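Side-chain contacts in antifreeze protein type II (Clupea harengus, PDB 2PY2), which probably binds ice crystals and checks their growth in a calcium-dependent way, using a C-type lectin-like fold that carries a bound calcium ion: residues R14-N19 with S48-E53; L23-A28 with A37-I42; G66-C69 with R74-W77; C100-N105 with K110-T115. All coordinates share one frame; numbering follows the deposited sequence.

Interaction 1. Residues R14-N19 with S48-E53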
# COMPACT_ATOMS: atom_id res chain seq x y z
N ARG A 14 13.45 1.60 6.80
CA ARG A 14 12.94 0.80 5.69
C ARG A 14 13.23 1.52 4.38
O ARG A 14 13.49 2.73 4.37
CB ARG A 14 11.43 0.62 5.84
CG ARG A 14 10.97 0.20 7.22
CD ARG A 14 9.47 0.43 7.39
NE ARG A 14 8.70 -0.40 6.47
CZ ARG A 14 7.40 -0.23 6.23
NH1 ARG A 14 6.73 0.75 6.83
NH2 ARG A 14 6.78 -1.04 5.39
N CYS A 15 13.19 0.78 3.28
CA CYS A 15 13.41 1.33 1.96
C CYS A 15 12.10 1.21 1.19
O CYS A 15 11.42 0.18 1.27
CB CYS A 15 14.53 0.58 1.23
SG CYS A 15 16.13 0.63 2.10
N PHE A 16 11.75 2.25 0.45
CA PHE A 16 10.51 2.29 -0.30
C PHE A 16 10.72 2.50 -1.78
O PHE A 16 11.70 3.12 -2.21
CB PHE A 16 9.62 3.41 0.23
CG PHE A 16 9.16 3.20 1.64
CD1 PHE A 16 7.91 2.64 1.91
CD2 PHE A 16 9.97 3.56 2.71
CE1 PHE A 16 7.48 2.45 3.21
CE2 PHE A 16 9.55 3.38 4.03
CZ PHE A 16 8.30 2.82 4.28
N LEU A 17 9.78 1.99 -2.58
CA LEU A 17 9.86 2.15 -4.01
C LEU A 17 8.46 2.26 -4.60
O LEU A 17 7.55 1.52 -4.22
CB LEU A 17 10.58 0.96 -4.66
CG LEU A 17 10.73 1.05 -6.18
CD1 LEU A 17 11.66 2.21 -6.54
CD2 LEU A 17 11.30 -0.25 -6.72
N PHE A 18 8.30 3.21 -5.51
CA PHE A 18 7.04 3.42 -6.20
C PHE A 18 7.16 2.68 -7.52
O PHE A 18 8.08 2.92 -8.30
CB PHE A 18 6.81 4.92 -6.47
CG PHE A 18 5.59 5.20 -7.31
CD1 PHE A 18 4.30 4.99 -6.81
CD2 PHE A 18 5.72 5.69 -8.61
CE1 PHE A 18 3.17 5.26 -7.59
CE2 PHE A 18 4.59 5.97 -9.40
CZ PHE A 18 3.31 5.75 -8.88
N ASN A 19 6.24 1.74 -7.74
CA ASN A 19 6.22 0.96 -8.98
C ASN A 19 5.08 1.54 -9.82
O ASN A 19 3.91 1.34 -9.51
CB ASN A 19 5.96 -0.51 -8.66
CG ASN A 19 5.91 -1.38 -9.89
OD1 ASN A 19 6.18 -0.93 -11.00
ND2 ASN A 19 5.57 -2.65 -9.70
N SER A 48 2.97 7.94 6.06
CA SER A 48 2.01 8.16 5.00
C SER A 48 2.45 9.32 4.13
O SER A 48 2.38 9.25 2.92
CB SER A 48 0.63 8.48 5.58
OG SER A 48 -0.27 8.79 4.53
N THR A 49 2.91 10.39 4.77
CA THR A 49 3.36 11.56 4.04
C THR A 49 4.59 11.24 3.20
O THR A 49 4.68 11.63 2.04
CB THR A 49 3.66 12.71 5.03
OG1 THR A 49 2.44 13.06 5.70
CG2 THR A 49 4.22 13.93 4.32
N PHE A 50 5.53 10.49 3.78
CA PHE A 50 6.74 10.11 3.07
C PHE A 50 6.40 9.31 1.81
O PHE A 50 6.95 9.55 0.74
CB PHE A 50 7.66 9.27 3.95
CG PHE A 50 8.90 8.79 3.24
CD1 PHE A 50 10.00 9.63 3.11
CD2 PHE A 50 8.93 7.54 2.64
CE1 PHE A 50 11.13 9.22 2.40
CE2 PHE A 50 10.05 7.12 1.92
CZ PHE A 50 11.15 7.97 1.80
N VAL A 51 5.50 8.34 1.94
CA VAL A 51 5.13 7.54 0.79
C VAL A 51 4.37 8.38 -0.24
O VAL A 51 4.57 8.21 -1.44
CB VAL A 51 4.29 6.30 1.20
CG1 VAL A 51 5.13 5.39 2.09
CG2 VAL A 51 3.05 6.73 1.92
N LYS A 52 3.52 9.29 0.22
CA LYS A 52 2.80 10.13 -0.72
C LYS A 52 3.79 10.93 -1.56
O LYS A 52 3.55 11.18 -2.74
CB LYS A 52 1.85 11.08 0.01
CG LYS A 52 0.55 10.41 0.45
CD LYS A 52 -0.42 11.41 1.04
CE LYS A 52 -1.76 10.75 1.34
NZ LYS A 52 -2.72 11.71 1.98
N GLU A 53 4.91 11.31 -0.97
CA GLU A 53 5.92 12.08 -1.70
C GLU A 53 6.62 11.25 -2.78
O GLU A 53 7.38 11.78 -3.58
CB GLU A 53 6.95 12.67 -0.74
CG GLU A 53 6.35 13.67 0.23
CD GLU A 53 7.36 14.20 1.22
OE1 GLU A 53 8.02 13.38 1.89
OE2 GLU A 53 7.47 15.44 1.33

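Interaction 2. Residues L23-A28 with A37-I42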
# COMPACT_ATOMS: atom_id res chain seq x y z
N LEU A 23 -0.79 -2.89 -12.26
CA LEU A 23 -0.95 -4.32 -11.99
C LEU A 23 -2.05 -4.58 -10.97
O LEU A 23 -2.33 -3.72 -10.13
CB LEU A 23 0.35 -4.86 -11.39
CG LEU A 23 1.63 -4.70 -12.21
CD1 LEU A 23 2.84 -4.92 -11.32
CD2 LEU A 23 1.60 -5.69 -13.36
N HIS A 24 -2.66 -5.76 -11.02
CA HIS A 24 -3.66 -6.03 -9.99
C HIS A 24 -2.88 -6.31 -8.71
O HIS A 24 -1.67 -6.49 -8.74
CB HIS A 24 -4.66 -7.16 -10.36
CG HIS A 24 -4.07 -8.49 -10.68
ND1 HIS A 24 -3.10 -9.10 -9.91
CD2 HIS A 24 -4.42 -9.41 -11.62
CE1 HIS A 24 -2.89 -10.33 -10.35
NE2 HIS A 24 -3.68 -10.54 -11.39
N TRP A 25 -3.57 -6.33 -7.57
CA TRP A 25 -2.91 -6.49 -6.29
C TRP A 25 -1.93 -7.66 -6.17
O TRP A 25 -0.81 -7.49 -5.69
CB TRP A 25 -3.95 -6.57 -5.17
CG TRP A 25 -3.36 -6.40 -3.79
CD1 TRP A 25 -3.27 -5.23 -3.07
CD2 TRP A 25 -2.78 -7.42 -2.98
NE1 TRP A 25 -2.67 -5.48 -1.85
CE2 TRP A 25 -2.35 -6.82 -1.78
CE3 TRP A 25 -2.56 -8.80 -3.16
CZ2 TRP A 25 -1.73 -7.54 -0.75
CZ3 TRP A 25 -1.95 -9.52 -2.14
CH2 TRP A 25 -1.54 -8.89 -0.96
N ALA A 26 -2.36 -8.84 -6.61
CA ALA A 26 -1.51 -10.02 -6.54
C ALA A 26 -0.23 -9.87 -7.37
O ALA A 26 0.85 -10.23 -6.91
CB ALA A 26 -2.30 -11.26 -6.99
N ASP A 27 -0.36 -9.35 -8.59
CA ASP A 27 0.82 -9.15 -9.45
C ASP A 27 1.74 -8.09 -8.83
O ASP A 27 2.96 -8.18 -8.93
CB ASP A 27 0.41 -8.72 -10.87
CG ASP A 27 -0.00 -9.90 -11.74
OD1 ASP A 27 0.22 -11.06 -11.33
OD2 ASP A 27 -0.53 -9.67 -12.86
N ALA A 28 1.15 -7.07 -8.20
CA ALA A 28 1.92 -6.02 -7.55
C ALA A 28 2.75 -6.62 -6.40
O ALA A 28 3.93 -6.29 -6.22
CB ALA A 28 0.98 -4.94 -7.00
N ALA A 37 10.94 -7.69 -1.30
CA ALA A 37 10.05 -6.72 -0.65
C ALA A 37 8.60 -7.21 -0.56
O ALA A 37 8.27 -8.33 -0.97
CB ALA A 37 10.09 -5.40 -1.42
N ASN A 38 7.75 -6.37 0.01
CA ASN A 38 6.31 -6.64 0.16
C ASN A 38 5.61 -5.35 -0.16
O ASN A 38 6.21 -4.28 -0.06
CB ASN A 38 5.97 -6.98 1.62
CG ASN A 38 6.33 -8.39 2.00
OD1 ASN A 38 5.74 -9.34 1.50
ND2 ASN A 38 7.31 -8.54 2.88
N LEU A 39 4.34 -5.41 -0.58
CA LEU A 39 3.61 -4.17 -0.79
C LEU A 39 3.73 -3.50 0.57
O LEU A 39 3.64 -4.16 1.60
CB LEU A 39 2.15 -4.45 -1.15
CG LEU A 39 1.99 -4.83 -2.62
CD1 LEU A 39 0.56 -5.27 -2.90
CD2 LEU A 39 2.37 -3.62 -3.50
N ALA A 40 3.94 -2.19 0.58
CA ALA A 40 4.18 -1.47 1.83
C ALA A 40 3.09 -1.42 2.88
O ALA A 40 1.91 -1.42 2.57
CB ALA A 40 4.62 -0.04 1.51
N SER A 41 3.51 -1.41 4.14
CA SER A 41 2.59 -1.26 5.25
C SER A 41 2.88 0.19 5.69
O SER A 41 3.99 0.69 5.47
CB SER A 41 2.89 -2.25 6.39
OG SER A 41 4.20 -2.09 6.91
N ILE A 42 1.88 0.85 6.27
CA ILE A 42 2.02 2.24 6.72
C ILE A 42 1.59 2.28 8.19
O ILE A 42 0.52 1.77 8.54
CB ILE A 42 1.16 3.17 5.84
CG1 ILE A 42 1.69 3.13 4.40
CG2 ILE A 42 1.23 4.61 6.37
CD1 ILE A 42 0.97 4.03 3.41

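Interaction 3. Residues G66-C69 with R74-W77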
# COMPACT_ATOMS: atom_id res chain seq x y z
N GLY A 66 -2.16 -4.13 2.44
CA GLY A 66 -3.14 -4.54 3.43
C GLY A 66 -4.41 -5.10 2.83
O GLY A 66 -4.84 -4.67 1.76
N THR A 67 -5.01 -6.08 3.51
CA THR A 67 -6.26 -6.67 3.04
C THR A 67 -7.00 -7.34 4.19
O THR A 67 -6.40 -7.66 5.21
CB THR A 67 -6.04 -7.75 1.93
OG1 THR A 67 -5.92 -9.04 2.55
CG2 THR A 67 -4.78 -7.48 1.11
N ASP A 68 -8.31 -7.53 4.02
CA ASP A 68 -9.12 -8.26 5.00
C ASP A 68 -9.87 -9.30 4.15
O ASP A 68 -11.05 -9.57 4.35
CB ASP A 68 -10.09 -7.31 5.75
CG ASP A 68 -11.27 -6.84 4.91
OD1 ASP A 68 -11.13 -6.67 3.68
OD2 ASP A 68 -12.36 -6.61 5.50
N CYS A 69 -9.13 -9.88 3.20
CA CYS A 69 -9.68 -10.86 2.27
C CYS A 69 -10.00 -12.23 2.84
O CYS A 69 -10.73 -13.00 2.21
CB CYS A 69 -8.75 -11.03 1.07
SG CYS A 69 -8.49 -9.54 0.04
N ARG A 74 -11.02 -8.15 9.47
CA ARG A 74 -9.76 -8.55 10.08
C ARG A 74 -8.66 -8.20 9.09
O ARG A 74 -8.41 -8.95 8.15
CB ARG A 74 -9.75 -10.05 10.38
CG ARG A 74 -11.00 -10.54 11.09
CD ARG A 74 -11.29 -9.75 12.36
NE ARG A 74 -10.18 -9.79 13.31
CZ ARG A 74 -10.21 -9.26 14.52
NH1 ARG A 74 -11.30 -8.63 14.95
NH2 ARG A 74 -9.16 -9.35 15.32
N TRP A 75 -8.02 -7.06 9.32
CA TRP A 75 -6.97 -6.56 8.44
C TRP A 75 -5.56 -7.02 8.75
O TRP A 75 -5.12 -7.04 9.91
CB TRP A 75 -7.00 -5.03 8.45
CG TRP A 75 -8.31 -4.50 7.99
CD1 TRP A 75 -9.41 -4.25 8.76
CD2 TRP A 75 -8.70 -4.23 6.64
NE1 TRP A 75 -10.47 -3.86 7.97
CE2 TRP A 75 -10.05 -3.84 6.66
CE3 TRP A 75 -8.03 -4.30 5.41
CZ2 TRP A 75 -10.76 -3.51 5.50
CZ3 TRP A 75 -8.73 -3.97 4.25
CH2 TRP A 75 -10.08 -3.59 4.31
N PHE A 76 -4.83 -7.38 7.70
CA PHE A 76 -3.45 -7.84 7.83
C PHE A 76 -2.56 -7.16 6.80
O PHE A 76 -3.02 -6.86 5.69
CB PHE A 76 -3.37 -9.35 7.61
CG PHE A 76 -4.11 -10.15 8.63
CD1 PHE A 76 -3.56 -10.40 9.88
CD2 PHE A 76 -5.37 -10.64 8.35
CE1 PHE A 76 -4.26 -11.13 10.84
CE2 PHE A 76 -6.08 -11.37 9.30
CZ PHE A 76 -5.52 -11.62 10.55
N TRP A 77 -1.31 -6.92 7.18
CA TRP A 77 -0.30 -6.35 6.30
C TRP A 77 0.51 -7.55 5.83
O TRP A 77 0.76 -8.47 6.62
CB TRP A 77 0.64 -5.41 7.06
CG TRP A 77 0.08 -4.08 7.42
CD1 TRP A 77 -0.03 -3.56 8.68
CD2 TRP A 77 -0.39 -3.06 6.52
NE1 TRP A 77 -0.52 -2.27 8.62
CE2 TRP A 77 -0.75 -1.94 7.31
CE3 TRP A 77 -0.53 -2.98 5.13
CZ2 TRP A 77 -1.25 -0.76 6.75
CZ3 TRP A 77 -1.02 -1.80 4.57
CH2 TRP A 77 -1.38 -0.70 5.39

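Interaction 4. Residues C100-N105 with K110-T115. With CA (calcium ion), chain G.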
# COMPACT_ATOMS: atom_id res chain seq x y z
N CYS A 100 -11.54 -6.21 -0.99
CA CYS A 100 -10.75 -6.37 0.22
C CYS A 100 -9.29 -5.95 0.26
O CYS A 100 -8.62 -6.19 1.27
CB CYS A 100 -10.89 -7.84 0.66
SG CYS A 100 -10.34 -9.03 -0.60
N CYS A 101 -8.78 -5.32 -0.81
CA CYS A 101 -7.39 -4.88 -0.87
C CYS A 101 -7.31 -3.37 -0.67
O CYS A 101 -8.15 -2.64 -1.19
CB CYS A 101 -6.80 -5.26 -2.24
SG CYS A 101 -6.43 -7.04 -2.38
N ILE A 102 -6.33 -2.90 0.10
CA ILE A 102 -6.21 -1.46 0.37
C ILE A 102 -5.50 -0.66 -0.72
O ILE A 102 -4.38 -0.97 -1.09
CB ILE A 102 -5.47 -1.17 1.69
CG1 ILE A 102 -6.19 -1.83 2.87
CG2 ILE A 102 -5.43 0.35 1.94
CD1 ILE A 102 -5.51 -1.60 4.21
N GLN A 103 -6.18 0.38 -1.19
CA GLN A 103 -5.65 1.28 -2.20
C GLN A 103 -5.50 2.63 -1.52
O GLN A 103 -6.41 3.08 -0.82
CB GLN A 103 -6.64 1.43 -3.36
CG GLN A 103 -6.10 2.28 -4.49
CD GLN A 103 -7.14 2.60 -5.55
OE1 GLN A 103 -6.85 3.32 -6.50
NE2 GLN A 103 -8.36 2.08 -5.40
N MET A 104 -4.35 3.28 -1.69
CA MET A 104 -4.14 4.61 -1.10
C MET A 104 -4.22 5.70 -2.18
O MET A 104 -4.32 5.40 -3.37
CB MET A 104 -2.79 4.68 -0.37
CG MET A 104 -1.57 4.75 -1.28
SD MET A 104 -0.05 5.07 -0.33
CE MET A 104 -0.16 6.89 -0.13
N ASN A 105 -4.16 6.97 -1.77
CA ASN A 105 -4.24 8.10 -2.72
C ASN A 105 -5.53 8.08 -3.53
O ASN A 105 -5.54 8.45 -4.70
CB ASN A 105 -3.06 8.08 -3.69
CG ASN A 105 -1.84 8.80 -3.16
OD1 ASN A 105 -0.74 8.69 -3.73
ND2 ASN A 105 -2.02 9.56 -2.09
N LYS A 110 -7.40 11.85 -1.19
CA LYS A 110 -6.16 11.07 -1.21
C LYS A 110 -6.02 10.18 0.03
O LYS A 110 -4.98 10.16 0.68
CB LYS A 110 -4.95 12.01 -1.32
CG LYS A 110 -4.96 12.92 -2.55
CD LYS A 110 -4.98 12.12 -3.85
CE LYS A 110 -4.85 13.02 -5.07
NZ LYS A 110 -4.73 12.22 -6.32
N CYS A 111 -7.08 9.43 0.31
CA CYS A 111 -7.12 8.53 1.47
C CYS A 111 -7.22 7.06 1.05
O CYS A 111 -7.10 6.73 -0.13
CB CYS A 111 -8.33 8.91 2.33
SG CYS A 111 -9.70 9.52 1.30
N TRP A 112 -7.44 6.18 2.02
CA TRP A 112 -7.53 4.74 1.74
C TRP A 112 -8.95 4.28 1.44
O TRP A 112 -9.92 4.77 2.02
CB TRP A 112 -7.02 3.91 2.91
CG TRP A 112 -5.59 4.11 3.31
CD1 TRP A 112 -4.70 5.01 2.80
CD2 TRP A 112 -4.91 3.42 4.36
NE1 TRP A 112 -3.50 4.92 3.48
CE2 TRP A 112 -3.61 3.96 4.44
CE3 TRP A 112 -5.28 2.40 5.25
CZ2 TRP A 112 -2.67 3.51 5.38
CZ3 TRP A 112 -4.35 1.96 6.18
CH2 TRP A 112 -3.06 2.51 6.24
N ASN A 113 -9.04 3.30 0.56
CA ASN A 113 -10.32 2.75 0.16
C ASN A 113 -10.10 1.25 -0.09
O ASN A 113 -9.12 0.89 -0.75
CB ASN A 113 -10.73 3.45 -1.13
CG ASN A 113 -12.12 3.11 -1.56
OD1 ASN A 113 -12.47 1.94 -1.69
ND2 ASN A 113 -12.93 4.14 -1.80
N ASP A 114 -10.94 0.37 0.46
CA ASP A 114 -10.73 -1.04 0.14
C ASP A 114 -11.36 -1.25 -1.24
O ASP A 114 -12.46 -0.79 -1.51
CB ASP A 114 -11.27 -2.01 1.24
CG ASP A 114 -12.70 -1.72 1.70
OD1 ASP A 114 -13.24 -0.63 1.47
OD2 ASP A 114 -13.29 -2.61 2.34
N THR A 115 -10.63 -1.89 -2.14
CA THR A 115 -11.14 -2.03 -3.50
C THR A 115 -10.90 -3.42 -4.08
O THR A 115 -10.08 -4.17 -3.57
CB THR A 115 -10.54 -0.90 -4.43
OG1 THR A 115 -9.62 -1.44 -5.39
CG2 THR A 115 -9.83 0.15 -3.60
CA CA G . -14.40 0.28 -0.49
O HOH W 1 -6.83 10.39 -6.28
O HOH W 2 -3.81 7.68 1.02
O HOH W 3 -14.98 1.77 -2.60

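Interaction 1. Residues R14-N19 with S48-E53
F16 of strand 14-20 meets F50 and V51 of helix 45-52, and through this small aromatic cluster a helix of the C-type lectin-like fold packs against strand 14-20 of the main sheet. The tight part is the F16 ring. Its CD2 touches F50 CE2 at 3.6 Å, while CD1 and CE1, on the other rim of the same ring, both meet the CG1 methyl of V51. The two phenyl planes are inclined by 59° with centroids 5.5 Å apart, an oblique pairing that is neither a stack nor a T. F50 reaches the strand because its CG lies anti to the backbone N (chi1 178°), which carries the ring out from the helix toward F16. F11 stacks on the F50 ring and also touches F16, and A126 and L54 close round F16 as well. The looser side belongs to T49 and E53, which are exposed and do not touch strand 14-19; T49 OG1 is hydrogen-bonded to L45 O. At the strand's start F16 CZ lies 3.6 Å above one face of the R14 guanidinium, toward its rim.

Interaction 2. Residues L23-A28 with A37-I42
The first turn of helix 25-33 passes beside the short strand 38-39, the backbones coming nearest where A28 CA and L39 CA stand 7.2 Å apart. This is a helix-on-sheet packing of the C-type lectin-like fold, and one side chain, L39, fills the gap. Its two methyls divide the work. CD1 lies over one face of the W25 indole as a CH-pi contact, 3.6 Å from the centroid of the five-membered ring and 21° off its normal. Within that ring it sits toward the NE1-CE2 side, so the closest atom is W25 NE1, 3.4 Å from L39 CD1. The other methyl, CD2, is left for A28.

W25 can offer its face because CG is anti to the backbone N (chi1 -166°), which brings the indole to L39 although the CB bond does not aim at the strand. The ring is then fixed from its polar end: NE1 is hydrogen-bonded to the carbonyl oxygen of I64, outside both segments, and W63 meets the indole edge-to-face. The nitrogen under the methyl is therefore already satisfied in its own right. L39 is buried further by C32 and S123, while Q29 ties the helix to the strand by a polar route, its side chain bonding both L39 N and N38 OD1. H24 stands at the N-cap position, and its carbonyl O receives the helix's first-turn bond from A28 N at 2.9 Å. The same A28 packs its CB 4.0 Å from L39 CD2.

Interaction 3. Residues G66-C69 with R74-W77
D68 and W75 meet because chi1 of D68 is 73°, with CG between its backbone N and carbonyl carbon, whereas CG of W75 stands anti to its carbonyl carbon (chi1 -59°). The two side chains then run alongside each other in the same direction. D68 CB lies over the centre of the six-membered ring, 3.5 Å from its centroid, as a CH-pi contact, and the carboxylate continues across the same face with its plane only 3° from that of the ring. OD1 is 3.3 Å from W75 CH2, so an oxygen rests on the pi surface instead of bonding at the rim. The other oxygen, OD2, is taken by the backbone N of T73 in the connecting turn, which fixes the rotation of the carboxylate and so its flat seat on the indole. W88 and P93 also touch W75.

The backbones beneath are joined at T67 and F76, an antiparallel hydrogen-bonded pair. T67 N gives to F76 O at 3.1 Å, and F76 N returns a bond to T67 O at 3.0 Å. Next along, G66 faces W77 as a non-hydrogen-bonded pair. The lack of a side chain on G66 lets the W77 ring come right up to the backbone: CE3 is 3.3 Å from G66 N. On the W77 face the glycine thus acts as a seat for an indole, while T67 and F76 direct their side chains to the opposite face. The whole is a short two-stranded antiparallel beta hairpin within the C-type lectin-like domain, closed near its turn by an aspartate lying on a tryptophan.

Interaction 4. Residues C100-N105 with K110-T115
This beta hairpin of the C-type lectin-like domain pairs strand 101-106 with strand 111-115, and the second strand supplies part of the calcium site. Two hydrogen-bonded pairs hold it: C101 with T115, where T115 N reaches C101 O at 2.8 Å, and Q103 with N113, where N113 N reaches Q103 O at 3.0 Å. K110 and C111 form a G1 beta bulge; beside it one water bridges N105 N to K110 O and another links N105 O to K110 NZ, itself also bonded to L59 O.

On one side of the hairpin I102 lays CG2 over a face of the W112 indole, offset toward its rim and 3.9 Å from CE3, while M104 CB touches W112 CD1 at 3.7 Å. On the other face Q103 CB packs on T115 CG2. Calcium is held by D114 twice, through OD1 at 2.5 Å and its backbone O at 2.4 Å, and more loosely by N113 OD1 at 2.8 Å. D114 OD2 is bonded to T95 N, which steadies the carboxylate. Q92, D94, E99 and a water complete the site. W112-N113-D114 is the Trp-Asn-Asp motif of C-type lectin calcium sites.

Interactions 1, 2 and 4 are buried and all reach the main sheet, whereas interaction 3, on a separate two-stranded sheet, is partly exposed. Interactions 1 and 2 set helices on strands, and the touching side chains of the two segments are apolar, in one case paired phenyl rings, in the other a leucine on an indole. Interactions 3 and 4 are hairpins bound by backbone hydrogen bonds, and only interaction 4 adds metal ligands. The hairpins are tied together by the C69-C100 disulfide and by a probable hydrogen bond from I102 N to G66 O. M104 of interaction 4 packs against V51 and K52 of interaction 1, while W25 of interaction 2 touches both T67 and C101.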